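Local coordinates for adhesion and penetration protein autotransporter (Haemophilus influenzae, PDB 3SYJ) that mediates adherence of Haemophilus influenzae to host cells and bacterial aggregation through its self-associating passenger domain, and is probably also a serine protease, at residues K417-G422 / N442-S447; I432-A437 / Q459-K464; N376-G381 / N397-D402. All coordinates share one frame; numbering follows the deposited sequence.

Contact 1 of 3, residues K417-G422 / N442-S447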
loop_
_atom_site.group_PDB
_atom_site.type_symbol
_atom_site.label_atom_id
_atom_site.label_comp_id
_atom_site.label_asym_id
_atom_site.label_seq_id
_atom_site.Cartn_x
_atom_site.Cartn_y
_atom_site.Cartn_z
ATOM N N LYS A 417 37.919 -30.708 39.236
ATOM C CA LYS A 417 36.908 -31.712 39.553
ATOM C C LYS A 417 36.217 -31.475 40.875
ATOM O O LYS A 417 36.856 -31.160 41.880
ATOM C CB LYS A 417 37.506 -33.127 39.552
ATOM C CG LYS A 417 37.606 -33.759 38.163
ATOM C CD LYS A 417 38.116 -35.200 38.216
ATOM C CE LYS A 417 37.137 -36.124 38.930
ATOM N NZ LYS A 417 37.533 -37.565 38.811
ATOM N N GLY A 418 34.903 -31.657 40.866
ATOM C CA GLY A 418 34.117 -31.612 42.079
ATOM C C GLY A 418 33.615 -30.231 42.445
ATOM O O GLY A 418 33.460 -29.354 41.593
ATOM N N GLU A 419 33.359 -30.047 43.732
ATOM C CA GLU A 419 32.858 -28.780 44.244
ATOM C C GLU A 419 34.014 -27.913 44.695
ATOM O O GLU A 419 34.599 -28.152 45.747
ATOM C CB GLU A 419 31.926 -29.025 45.427
ATOM C CG GLU A 419 31.642 -27.783 46.252
ATOM C CD GLU A 419 30.945 -28.102 47.562
ATOM O OE1 GLU A 419 30.718 -29.303 47.841
ATOM O OE2 GLU A 419 30.626 -27.155 48.315
ATOM N N ASN A 420 34.360 -26.912 43.894
ATOM C CA ASN A 420 35.371 -25.956 44.312
ATOM C C ASN A 420 34.750 -25.017 45.317
ATOM O O ASN A 420 33.693 -24.429 45.068
ATOM C CB ASN A 420 35.912 -25.158 43.133
ATOM C CG ASN A 420 36.832 -24.034 43.574
ATOM O OD1 ASN A 420 37.590 -24.173 44.538
ATOM N ND2 ASN A 420 36.771 -22.911 42.869
ATOM N N LYS A 421 35.383 -24.878 46.468
ATOM C CA LYS A 421 34.795 -24.038 47.492
ATOM C C LYS A 421 35.316 -22.596 47.456
ATOM O O LYS A 421 34.746 -21.714 48.096
ATOM C CB LYS A 421 34.930 -24.682 48.868
ATOM C CG LYS A 421 33.722 -25.525 49.240
ATOM C CD LYS A 421 33.965 -26.336 50.494
ATOM C CE LYS A 421 34.928 -27.481 50.217
ATOM N NZ LYS A 421 35.030 -28.411 51.376
ATOM N N GLY A 422 36.376 -22.356 46.685
ATOM C CA GLY A 422 36.885 -21.010 46.499
ATOM C C GLY A 422 35.964 -20.199 45.605
ATOM O O GLY A 422 35.125 -20.754 44.889
ATOM N N ASN A 442 29.257 -34.327 42.492
ATOM C CA ASN A 442 29.408 -32.906 42.818
ATOM C C ASN A 442 30.109 -32.128 41.718
ATOM O O ASN A 442 31.130 -32.572 41.198
ATOM C CB ASN A 442 30.225 -32.748 44.101
ATOM C CG ASN A 442 29.687 -33.588 45.230
ATOM O OD1 ASN A 442 28.486 -33.573 45.501
ATOM N ND2 ASN A 442 30.572 -34.335 45.895
ATOM N N LYS A 443 29.581 -30.954 41.389
ATOM C CA LYS A 443 30.157 -30.095 40.355
ATOM C C LYS A 443 29.855 -28.624 40.647
ATOM O O LYS A 443 28.691 -28.218 40.682
ATOM C CB LYS A 443 29.592 -30.470 38.985
ATOM C CG LYS A 443 30.229 -29.727 37.814
ATOM C CD LYS A 443 29.702 -30.248 36.478
ATOM C CE LYS A 443 28.215 -29.972 36.337
ATOM N NZ LYS A 443 27.723 -30.262 34.967
ATOM N N GLN A 444 30.903 -27.833 40.861
ATOM C CA GLN A 444 30.759 -26.394 41.106
ATOM C C GLN A 444 32.060 -25.676 40.781
ATOM O O GLN A 444 33.115 -26.012 41.329
ATOM C CB GLN A 444 30.357 -26.120 42.556
ATOM C CG GLN A 444 30.376 -24.643 42.946
ATOM C CD GLN A 444 29.955 -24.415 44.387
ATOM O OE1 GLN A 444 30.793 -24.274 45.282
ATOM N NE2 GLN A 444 28.654 -24.400 44.624
ATOM N N ALA A 445 31.990 -24.701 39.880
ATOM C CA ALA A 445 33.187 -23.979 39.453
ATOM C C ALA A 445 33.737 -23.071 40.545
ATOM O O ALA A 445 34.936 -23.057 40.800
ATOM C CB ALA A 445 32.905 -23.191 38.193
ATOM N N PHE A 446 32.846 -22.315 41.182
ATOM C CA PHE A 446 33.210 -21.418 42.279
ATOM C C PHE A 446 32.013 -21.226 43.207
ATOM O O PHE A 446 30.866 -21.337 42.781
ATOM C CB PHE A 446 33.691 -20.063 41.748
ATOM C CG PHE A 446 34.902 -20.150 40.853
ATOM C CD1 PHE A 446 36.180 -20.227 41.393
ATOM C CD2 PHE A 446 34.760 -20.154 39.476
ATOM C CE1 PHE A 446 37.297 -20.305 40.572
ATOM C CE2 PHE A 446 35.863 -20.244 38.649
ATOM C CZ PHE A 446 37.136 -20.317 39.196
ATOM N N SER A 447 32.272 -20.944 44.476
ATOM C CA SER A 447 31.181 -20.703 45.412
ATOM C C SER A 447 30.587 -19.316 45.195
ATOM O O SER A 447 29.530 -18.996 45.728
ATOM C CB SER A 447 31.675 -20.826 46.846
ATOM O OG SER A 447 32.679 -19.862 47.091
#

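Contact 2 of 3, residues I432-A437 / Q459-K464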
loop_
_atom_site.group_PDB
_atom_site.type_symbol
_atom_site.label_atom_id
_atom_site.label_comp_id
_atom_site.label_asym_id
_atom_site.label_seq_id
_atom_site.Cartn_x
_atom_site.Cartn_y
_atom_site.Cartn_z
ATOM N N ILE A 432 36.616 -19.331 31.295
ATOM C CA ILE A 432 35.645 -20.300 30.805
ATOM C C ILE A 432 35.351 -21.283 31.928
ATOM O O ILE A 432 36.272 -21.837 32.527
ATOM C CB ILE A 432 36.188 -21.068 29.582
ATOM C CG1 ILE A 432 36.513 -20.095 28.443
ATOM C CG2 ILE A 432 35.197 -22.112 29.133
ATOM C CD1 ILE A 432 37.212 -20.744 27.257
ATOM N N LEU A 433 34.073 -21.484 32.225
ATOM C CA LEU A 433 33.675 -22.406 33.280
ATOM C C LEU A 433 33.330 -23.768 32.711
ATOM O O LEU A 433 32.349 -23.912 31.981
ATOM C CB LEU A 433 32.464 -21.872 34.039
ATOM C CG LEU A 433 32.613 -20.474 34.638
ATOM C CD1 LEU A 433 31.318 -20.073 35.326
ATOM C CD2 LEU A 433 33.793 -20.452 35.607
ATOM N N GLU A 434 34.141 -24.764 33.052
ATOM C CA GLU A 434 33.835 -26.145 32.700
ATOM C C GLU A 434 34.285 -27.137 33.776
ATOM O O GLU A 434 34.963 -28.116 33.467
ATOM C CB GLU A 434 34.455 -26.515 31.339
ATOM C CG GLU A 434 33.647 -27.571 30.577
ATOM C CD GLU A 434 34.298 -28.037 29.287
ATOM O OE1 GLU A 434 35.277 -27.410 28.834
ATOM O OE2 GLU A 434 33.820 -29.042 28.721
ATOM N N GLN A 435 33.919 -26.890 35.034
ATOM C CA GLN A 435 34.215 -27.848 36.096
ATOM C C GLN A 435 33.639 -29.190 35.715
ATOM O O GLN A 435 32.538 -29.256 35.166
ATOM C CB GLN A 435 33.576 -27.445 37.426
ATOM C CG GLN A 435 34.364 -26.474 38.244
ATOM C CD GLN A 435 35.535 -27.092 38.964
ATOM O OE1 GLN A 435 35.385 -27.844 39.929
ATOM N NE2 GLN A 435 36.715 -26.744 38.519
ATOM N N GLN A 436 34.378 -30.250 36.035
ATOM C CA GLN A 436 33.907 -31.619 35.865
ATOM C C GLN A 436 33.338 -32.150 37.173
ATOM O O GLN A 436 33.872 -31.873 38.245
ATOM C CB GLN A 436 35.061 -32.531 35.462
ATOM C CG GLN A 436 36.074 -31.924 34.517
ATOM C CD GLN A 436 35.593 -31.890 33.085
ATOM O OE1 GLN A 436 34.709 -31.108 32.732
ATOM N NE2 GLN A 436 36.186 -32.732 32.244
ATOM N N ALA A 437 32.271 -32.938 37.082
ATOM C CA ALA A 437 31.723 -33.623 38.248
ATOM C C ALA A 437 32.775 -34.547 38.853
ATOM O O ALA A 437 33.611 -35.085 38.140
ATOM C CB ALA A 437 30.488 -34.420 37.861
ATOM N N GLN A 459 32.562 -17.094 30.418
ATOM C CA GLN A 459 31.940 -17.873 29.352
ATOM C C GLN A 459 31.542 -19.251 29.885
ATOM O O GLN A 459 32.338 -19.926 30.544
ATOM C CB GLN A 459 32.910 -18.013 28.174
ATOM C CG GLN A 459 32.483 -18.978 27.075
ATOM C CD GLN A 459 33.563 -19.142 26.019
ATOM O OE1 GLN A 459 34.118 -18.162 25.529
ATOM N NE2 GLN A 459 33.874 -20.388 25.670
ATOM N N LEU A 460 30.308 -19.658 29.609
ATOM C CA LEU A 460 29.793 -20.928 30.112
ATOM C C LEU A 460 30.008 -22.046 29.094
ATOM O O LEU A 460 29.509 -21.978 27.968
ATOM C CB LEU A 460 28.299 -20.811 30.439
ATOM C CG LEU A 460 27.862 -19.650 31.336
ATOM C CD1 LEU A 460 26.377 -19.764 31.700
ATOM C CD2 LEU A 460 28.721 -19.596 32.586
ATOM N N ASN A 461 30.742 -23.076 29.496
ATOM C CA ASN A 461 30.909 -24.250 28.651
ATOM C C ASN A 461 30.198 -25.475 29.204
ATOM O O ASN A 461 30.478 -26.592 28.791
ATOM C CB ASN A 461 32.390 -24.553 28.417
ATOM C CG ASN A 461 32.962 -23.783 27.240
ATOM O OD1 ASN A 461 33.950 -24.198 26.642
ATOM N ND2 ASN A 461 32.335 -22.663 26.898
ATOM N N ASP A 462 29.268 -25.258 30.129
ATOM C CA ASP A 462 28.513 -26.354 30.734
ATOM C C ASP A 462 27.379 -25.806 31.589
ATOM O O ASP A 462 27.329 -24.605 31.878
ATOM C CB ASP A 462 29.438 -27.240 31.577
ATOM C CG ASP A 462 28.794 -28.573 31.972
ATOM O OD1 ASP A 462 27.720 -28.927 31.436
ATOM O OD2 ASP A 462 29.372 -29.275 32.830
ATOM N N ASP A 463 26.461 -26.683 31.986
ATOM C CA ASP A 463 25.373 -26.293 32.872
ATOM C C ASP A 463 25.757 -26.514 34.330
ATOM O O ASP A 463 26.747 -27.183 34.633
ATOM C CB ASP A 463 24.093 -27.060 32.553
ATOM C CG ASP A 463 23.635 -26.861 31.125
ATOM O OD1 ASP A 463 23.612 -25.704 30.654
ATOM O OD2 ASP A 463 23.294 -27.862 30.464
ATOM N N LYS A 464 24.969 -25.923 35.222
ATOM C CA LYS A 464 25.124 -26.113 36.652
ATOM C C LYS A 464 26.556 -25.915 37.122
ATOM O O LYS A 464 27.117 -26.784 37.779
ATOM C CB LYS A 464 24.645 -27.509 37.037
ATOM C CG LYS A 464 23.237 -27.793 36.599
ATOM C CD LYS A 464 22.631 -28.882 37.455
ATOM C CE LYS A 464 21.119 -28.737 37.532
ATOM N NZ LYS A 464 20.600 -29.141 38.877
HETATM O O HOH W 1 31.490 -30.494 33.374
#

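Contact 3 of 3, residues N376-G381 / N397-D402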
loop_
_atom_site.group_PDB
_atom_site.type_symbol
_atom_site.label_atom_id
_atom_site.label_comp_id
_atom_site.label_asym_id
_atom_site.label_seq_id
_atom_site.Cartn_x
_atom_site.Cartn_y
_atom_site.Cartn_z
ATOM N N ASN A 376 44.186 -34.167 44.187
ATOM C CA ASN A 376 43.210 -33.178 44.560
ATOM C C ASN A 376 43.899 -31.974 45.159
ATOM O O ASN A 376 43.366 -31.275 45.947
ATOM C CB ASN A 376 42.203 -33.775 45.517
ATOM C CG ASN A 376 42.828 -34.243 46.841
ATOM O OD1 ASN A 376 44.052 -34.440 46.978
ATOM N ND2 ASN A 376 41.967 -34.437 47.824
ATOM N N GLN A 377 45.127 -31.778 44.747
ATOM C CA GLN A 377 45.929 -30.652 45.208
ATOM C C GLN A 377 45.242 -29.329 44.876
ATOM O O GLN A 377 44.637 -29.187 43.810
ATOM C CB GLN A 377 47.325 -30.705 44.591
ATOM C CG GLN A 377 48.232 -31.781 45.183
ATOM C CD GLN A 377 47.940 -33.163 44.626
ATOM O OE1 GLN A 377 47.369 -33.301 43.550
ATOM N NE2 GLN A 377 48.335 -34.194 45.362
ATOM N N THR A 378 45.328 -28.372 45.796
ATOM C CA THR A 378 44.719 -27.049 45.606
ATOM C C THR A 378 45.755 -25.933 45.435
ATOM O O THR A 378 46.936 -26.119 45.736
ATOM C CB THR A 378 43.798 -26.681 46.786
ATOM O OG1 THR A 378 44.563 -26.636 47.996
ATOM C CG2 THR A 378 42.676 -27.705 46.933
ATOM N N TRP A 379 45.314 -24.778 44.940
ATOM C CA TRP A 379 46.186 -23.602 44.879
ATOM C C TRP A 379 45.552 -22.386 45.541
ATOM O O TRP A 379 44.332 -22.234 45.552
ATOM C CB TRP A 379 46.573 -23.240 43.441
ATOM C CG TRP A 379 47.380 -21.953 43.346
ATOM C CD1 TRP A 379 48.728 -21.829 43.513
ATOM C CD2 TRP A 379 46.890 -20.629 43.060
ATOM N NE1 TRP A 379 49.111 -20.517 43.357
ATOM C CE2 TRP A 379 48.005 -19.761 43.071
ATOM C CE3 TRP A 379 45.621 -20.095 42.801
ATOM C CZ2 TRP A 379 47.889 -18.381 42.837
ATOM C CZ3 TRP A 379 45.506 -18.723 42.562
ATOM C CH2 TRP A 379 46.636 -17.883 42.586
ATOM N N GLN A 380 46.409 -21.514 46.064
ATOM C CA GLN A 380 45.995 -20.305 46.759
ATOM C C GLN A 380 47.131 -19.289 46.691
ATOM O O GLN A 380 48.264 -19.593 47.072
ATOM C CB GLN A 380 45.695 -20.635 48.219
ATOM C CG GLN A 380 45.033 -19.514 48.992
ATOM C CD GLN A 380 44.737 -19.896 50.427
ATOM O OE1 GLN A 380 45.301 -20.851 50.956
ATOM N NE2 GLN A 380 43.854 -19.139 51.067
ATOM N N GLY A 381 46.837 -18.088 46.207
ATOM C CA GLY A 381 47.855 -17.065 46.059
ATOM C C GLY A 381 47.277 -15.723 45.654
ATOM O O GLY A 381 46.057 -15.516 45.700
ATOM N N ASN A 397 41.591 -27.047 41.995
ATOM C CA ASN A 397 40.561 -26.385 42.787
ATOM C C ASN A 397 41.119 -25.282 43.681
ATOM O O ASN A 397 42.332 -25.113 43.797
ATOM C CB ASN A 397 39.801 -27.395 43.641
ATOM C CG ASN A 397 38.734 -28.128 42.861
ATOM O OD1 ASN A 397 38.589 -29.346 42.996
ATOM N ND2 ASN A 397 37.982 -27.398 42.036
ATOM N N GLY A 398 40.222 -24.548 44.327
ATOM C CA GLY A 398 40.620 -23.483 45.228
ATOM C C GLY A 398 40.345 -23.835 46.679
ATOM O O GLY A 398 40.078 -24.989 47.011
ATOM N N VAL A 399 40.388 -22.825 47.542
ATOM C CA VAL A 399 40.304 -23.018 48.982
ATOM C C VAL A 399 39.118 -22.246 49.536
ATOM O O VAL A 399 38.869 -21.113 49.121
ATOM C CB VAL A 399 41.580 -22.500 49.652
ATOM C CG1 VAL A 399 41.428 -22.497 51.164
ATOM C CG2 VAL A 399 42.781 -23.327 49.200
ATOM N N GLU A 400 38.394 -22.852 50.474
ATOM C CA GLU A 400 37.198 -22.230 51.036
ATOM C C GLU A 400 37.529 -20.885 51.677
ATOM O O GLU A 400 38.561 -20.743 52.329
ATOM C CB GLU A 400 36.538 -23.159 52.054
ATOM C CG GLU A 400 35.182 -22.676 52.549
ATOM C CD GLU A 400 34.535 -23.649 53.529
ATOM O OE1 GLU A 400 35.139 -24.697 53.828
ATOM O OE2 GLU A 400 33.417 -23.370 54.001
ATOM N N HIS A 401 36.655 -19.900 51.475
ATOM C CA HIS A 401 36.842 -18.542 52.007
ATOM C C HIS A 401 37.994 -17.783 51.353
ATOM O O HIS A 401 38.453 -16.767 51.875
ATOM C CB HIS A 401 37.010 -18.548 53.536
ATOM C CG HIS A 401 35.845 -19.141 54.265
ATOM N ND1 HIS A 401 35.985 -20.130 55.217
ATOM C CD2 HIS A 401 34.515 -18.909 54.159
ATOM C CE1 HIS A 401 34.793 -20.468 55.676
ATOM N NE2 HIS A 401 33.883 -19.746 55.047
ATOM N N ASP A 402 38.468 -18.282 50.217
ATOM C CA ASP A 402 39.507 -17.592 49.470
ATOM C C ASP A 402 39.003 -17.170 48.096
ATOM O O ASP A 402 38.338 -17.941 47.406
ATOM C CB ASP A 402 40.753 -18.462 49.324
ATOM C CG ASP A 402 41.812 -17.809 48.452
ATOM O OD1 ASP A 402 42.693 -17.112 49.004
ATOM O OD2 ASP A 402 41.750 -17.973 47.215
HETATM O O HOH W 2 42.311 -29.685 42.485
HETATM O O HOH W 3 43.720 -17.755 45.304
#

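Contact 1 of 3, residues K417-G422 / N442-S447
Asn420 reaches across to the backbone of Ala445 and to the ring of Phe446 with one and the same amide nitrogen. Its ND2 gives a nearly straight bond to Ala445 O (2.8 Å, 168° at the hydrogen), and that oxygen lies in the plane of the amide. The group is set there by a chi1 of 172°, which carries CG to the far side of CB from the backbone N. ND2 also stands 3.1 Å from Phe446 CD1, the amide and ring planes 73° apart. The other end of the amide is used as well: Asn420 OD1 takes the backbone N of Gly422 at 3.1 Å, an Asx turn, and accepts a further bond from the backbone N of Gly398.

Backbone groups pair beside it. Gln444 N donates to Gly418 O at 3.1 Å, from above the carbonyl plane, and Asn420 N donates to Gln444 O at 3.0 Å, which together form a single bridge between Glu419 and Gln444. Past this point the register slips by one residue, since Ala445 is extra on its side. Ser447 then fills the end of the contact: its N donates to Gly422 O at 2.9 Å, and its OG to Lys421 O at 3.0 Å, again from above the carbonyl. Gly422 O also lies at the edge of the Phe446 ring.

These are loops between strands 411-414 and 423-427 and between 430-433 and 449-452, stacked coil on coil at one corner of the passenger's beta-helix. No charge pair joins the two segments; the bonds between them are made by amides, carbonyls and one hydroxyl, so the pairing probably depends little on pH, with the buried Asn420 amide and the Ser447 hydroxyl supplying the side-chain bonds.

Contact 2 of 3, residues I432-A437 / Q459-K464
Gln459 meets the chain of Ile432 and Leu433 through both backbone and side chain. Its carbonyl oxygen accepts from Leu433 N at 2.9 Å, an almost linear bond (168° at the hydrogen), while its extended side chain runs alongside that of Ile432, Gln459 NE2 lying 3.7 Å from Ile432 CD1. The OE1 end of the same amide is held by Lys430.

Leu460 turns to the other face of the sheet. There its CD2 packs 3.8 Å from CD1 of Leu433; the two leucines lie side by side and point the same way, as counterparts in neighbouring coils. In both, CG sits opposite the carbonyl carbon (chi1 -55° in Leu433), which keeps the chains in step.

This is the parallel pairing of strand 430-433 with strand 455-460, adjacent rungs of the passenger's right-handed beta-helix, in which equivalent residues of successive coils stack on each other. Strand 411-414 pairs with 430-433 along its other edge.

At Asn461 the strand has ended, but its N still donates to Leu433 O at 3.1 Å. The side chain leans back over the preceding coil: Asn461 CG is 3.4 Å from Ile432 CG2, and its CB is 3.9 Å from CG of Glu434, whose carboxylate plane is turned 67° from the amide.

Asp462 closes the run, its CB near Glu434 CG. Its OD2 forms a salt bridge with Lys443, in the loop between strands 430-433 and 449-452.

Contact 3 of 3, residues N376-G381 / N397-D402
Asp402 OD1 is gripped by two donors, Gln380 NE2 across the contact and the ammonium group of Lys123, which forms a salt bridge with it. The bond from Gln380 NE2 is 3.1 Å long and reaches the oxygen from well above the carboxylate plane, whereas OD1 lies in the plane of the amide; the two flat groups are turned 88° to each other. Gln380 gets there with an extended chain whose CG is carried away from the backbone N (chi1 -170°), and its CG methylene also touches the aspartate. The second oxygen, Asp402 OD2, accepts from a water at 2.8 Å, and the same water accepts a long bond from Gly381 N (3.3 Å), so it links the segments.

Val399 packs beside this polar group. Its side chain crosses those of Gln380 and Thr378 at roughly right angles, with CG2 3.9 Å from Gln380 OE1 and equally far from Thr378 OG1. A type II turn from Val399 to Asp402, closed by Asp402 N on Val399 O at 3.1 Å, brings both side chains to the same partner.

Loop 397-402 continues onto the coil before it the stacking seen in the strands of the passenger's beta-helix: strand 379-380 pairs in parallel with strand 356-357 on one edge and receives 397-402 on the other. The backbone link is slender here. Trp379 N donates to Asn397 O at 3.2 Å, nearly straight, while the neighbouring pair is too far apart for a direct bond, and a water takes its place: it donates to Gln377 O at 2.7 Å and accepts from Asn397 N at 2.8 Å. The indole NE1 of Trp379 is bonded to Gln358 OE1, and one face of the ring is met by Gly381 N.

The three contacts follow one another along the beta-helix, with contact 1 in the middle: its centre lies about 10 Å from those of contacts 2 and 3, which are themselves about 18 Å apart. Contacts 1 and 2 interleave along the chain, and Gly418 N probably donates to Gln436 O at 2.8 Å. Contact 3 closes before contact 1 opens; the two also pack through Lys421 CB and Glu400 CB, 3.9 Å apart. Contacts 2 and 3 meet through a long, weak bond from Asn397 ND2 to Gln435 OE1. All three lie away from Ser218, the probable nucleophile of the protease domain, and belong to the stacking of successive coils.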